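Local atomic coordinates of PHD-type domain-containing protein (Chaetomium thermophilum, PDB entry 6VHF), a protein that binds a zinc ion through the RbBP5-interacting domain of Cfp1, which probably helps hold the protein in the COMPASS histone H3K4 methyltransferase complex. Residues A[158-161]-A[162-166]. Sequence-based numbering, arbitrary orientation.
Sequences LQIR and ELLEA
Glu162 reaches back over one helical turn so that its carboxylate lies against Leu158 and beside the Gln159 amide. Leu158 CD2 packs on Glu162 CD at 3.6 Å, a methyl against the carboxylate carbon. On the Gln159 side, NE2 comes to 2.8 Å from Glu162 OE2, but the N-H points poorly for a hydrogen bond and the two flat groups are turned 57° apart. Gln159 gets there by bending at chi2 (-74°), whereas the Glu162 chain runs straight from CB through CG to the carboxylate. Round the helix, Ile160 and Leu164 run alongside each other in the same direction, with CG2 of Ile160 3.9 Å from CD1 of Leu164. Leu163 CG rests 3.3 Å from Gln159 O. The spacing comes from four successive i to i+4 alpha-helical bonds, from Glu162 N to Leu158 O (2.9 Å) through Glu165 N to Arg161 O (2.9 Å). Arg161 folds back within 158-161, so that Leu158 CA lies over one guanidinium face, offset toward its rim. This is a surface turn of helix 141-177, away from the zinc site; Ile160, Leu163 and Leu164 face helix 4-46, where they touch Ser21, Thr16 and Leu20, and Arg17 respectively, joining the two long helices.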
ATOM      1  N   LEU A 158     -11.291   1.585   5.467  1.00 37.23           N
ATOM      2  CA  LEU A 158     -12.692   1.883   5.179  1.00 40.95           C
ATOM      3  C   LEU A 158     -13.419   0.649   4.650  1.00 42.85           C
ATOM      4  O   LEU A 158     -14.514   0.311   5.117  1.00 42.85           O
ATOM      5  CB  LEU A 158     -12.775   3.019   4.165  1.00 41.13           C
ATOM      6  CG  LEU A 158     -14.129   3.584   3.737  1.00 44.46           C
ATOM      7  CD1 LEU A 158     -13.934   5.061   3.429  1.00 40.33           C
ATOM      8  CD2 LEU A 158     -14.709   2.847   2.516  1.00 45.26           C
ATOM      9  N   GLN A 159     -12.821  -0.032   3.666  1.00 40.68           N
ATOM     10  CA  GLN A 159     -13.401  -1.267   3.144  1.00 45.45           C
ATOM     11  C   GLN A 159     -13.646  -2.289   4.251  1.00 43.72           C
ATOM     12  O   GLN A 159     -14.694  -2.938   4.277  1.00 35.08           O
ATOM     13  CB  GLN A 159     -12.497  -1.865   2.067  1.00 44.66           C
ATOM     14  CG  GLN A 159     -12.363  -1.000   0.817  1.00 52.90           C
ATOM     15  CD  GLN A 159     -13.620  -1.018  -0.059  1.00 59.81           C
ATOM     16  OE1 GLN A 159     -13.762  -1.864  -0.946  1.00 62.47           O
ATOM     17  NE2 GLN A 159     -14.530  -0.076   0.185  1.00 54.61           N
ATOM     18  N   ILE A 160     -12.700  -2.446   5.181  1.00 38.60           N
ATOM     19  CA  ILE A 160     -12.937  -3.395   6.267  1.00 42.26           C
ATOM     20  C   ILE A 160     -14.181  -2.994   7.054  1.00 43.82           C
ATOM     21  O   ILE A 160     -15.026  -3.840   7.387  1.00 40.56           O
ATOM     22  CB  ILE A 160     -11.695  -3.512   7.171  1.00 35.78           C
ATOM     23  CG1 ILE A 160     -10.634  -4.410   6.529  1.00 40.29           C
ATOM     24  CG2 ILE A 160     -12.077  -4.047   8.552  1.00 35.39           C
ATOM     25  CD1 ILE A 160      -9.183  -4.222   7.144  1.00 33.66           C
ATOM     26  N   ARG A 161     -14.332  -1.695   7.337  1.00 41.89           N
ATOM     27  CA  ARG A 161     -15.484  -1.245   8.111  1.00 43.57           C
ATOM     28  C   ARG A 161     -16.788  -1.482   7.363  1.00 43.44           C
ATOM     29  O   ARG A 161     -17.801  -1.843   7.973  1.00 40.65           O
ATOM     30  CB  ARG A 161     -15.348   0.234   8.463  1.00 41.76           C
ATOM     31  CG  ARG A 161     -14.271   0.523   9.497  1.00 41.58           C
ATOM     32  CD  ARG A 161     -14.450   1.942  10.047  1.00 43.49           C
ATOM     33  NE  ARG A 161     -14.186   2.950   9.025  1.00 45.17           N
ATOM     34  CZ  ARG A 161     -12.952   3.350   8.721  1.00 44.23           C
ATOM     35  NH1 ARG A 161     -11.936   2.800   9.364  1.00 40.51           N
ATOM     36  NH2 ARG A 161     -12.737   4.272   7.777  1.00 40.30           N
ATOM     37  N   GLU A 162     -16.798  -1.264   6.048  1.00 42.07           N
ATOM     38  CA  GLU A 162     -18.011  -1.551   5.300  1.00 40.67           C
ATOM     39  C   GLU A 162     -18.353  -3.028   5.390  1.00 42.00           C
ATOM     40  O   GLU A 162     -19.529  -3.392   5.539  1.00 44.08           O
ATOM     41  CB  GLU A 162     -17.863  -1.104   3.847  1.00 40.39           C
ATOM     42  CG  GLU A 162     -17.832   0.417   3.673  1.00 47.99           C
ATOM     43  CD  GLU A 162     -17.716   0.851   2.219  1.00 49.00           C
ATOM     44  OE1 GLU A 162     -18.261   1.926   1.859  1.00 46.72           O
ATOM     45  OE2 GLU A 162     -17.074   0.114   1.439  1.00 52.48           O
ATOM     46  N   LEU A 163     -17.335  -3.895   5.343  1.00 38.25           N
ATOM     47  CA  LEU A 163     -17.589  -5.331   5.460  1.00 39.68           C
ATOM     48  C   LEU A 163     -18.102  -5.705   6.845  1.00 43.46           C
ATOM     49  O   LEU A 163     -18.990  -6.561   6.969  1.00 43.52           O
ATOM     50  CB  LEU A 163     -16.336  -6.126   5.117  1.00 36.93           C
ATOM     51  CG  LEU A 163     -15.905  -5.947   3.665  1.00 42.92           C
ATOM     52  CD1 LEU A 163     -14.543  -6.530   3.466  1.00 44.75           C
ATOM     53  CD2 LEU A 163     -16.908  -6.579   2.723  1.00 34.95           C
ATOM     54  N   LEU A 164     -17.563  -5.086   7.901  1.00 39.65           N
ATOM     55  CA  LEU A 164     -18.097  -5.358   9.236  1.00 45.80           C
ATOM     56  C   LEU A 164     -19.538  -4.874   9.353  1.00 50.93           C
ATOM     57  O   LEU A 164     -20.383  -5.538   9.969  1.00 47.70           O
ATOM     58  CB  LEU A 164     -17.222  -4.706  10.309  1.00 40.63           C
ATOM     59  CG  LEU A 164     -15.841  -5.361  10.520  1.00 43.62           C
ATOM     60  CD1 LEU A 164     -14.902  -4.385  11.200  1.00 36.52           C
ATOM     61  CD2 LEU A 164     -15.936  -6.681  11.326  1.00 37.88           C
ATOM     62  N   GLU A 165     -19.839  -3.724   8.754  1.00 44.09           N
ATOM     63  CA  GLU A 165     -21.211  -3.263   8.755  1.00 50.84           C
ATOM     64  C   GLU A 165     -22.128  -4.245   8.022  1.00 56.38           C
ATOM     65  O   GLU A 165     -23.189  -4.606   8.549  1.00 49.50           O
ATOM     66  CB  GLU A 165     -21.265  -1.859   8.163  1.00 45.39           C
ATOM     67  CG  GLU A 165     -22.578  -1.510   7.508  1.00 63.31           C
ATOM     68  CD  GLU A 165     -23.636  -1.007   8.475  1.00 76.31           C
ATOM     69  OE1 GLU A 165     -24.713  -0.598   7.977  1.00 83.83           O
ATOM     70  OE2 GLU A 165     -23.385  -1.030   9.701  1.00 81.38           O
ATOM     71  N   ALA A 166     -21.709  -4.733   6.850  1.00 51.54           N
ATOM     72  CA  ALA A 166     -22.525  -5.681   6.105  1.00 50.43           C
ATOM     73  C   ALA A 166     -22.689  -6.997   6.868  1.00 54.42           C
ATOM     74  O   ALA A 166     -23.776  -7.593   6.868  1.00 59.03           O
ATOM     75  CB  ALA A 166     -21.904  -5.917   4.731  1.00 45.15           C
TER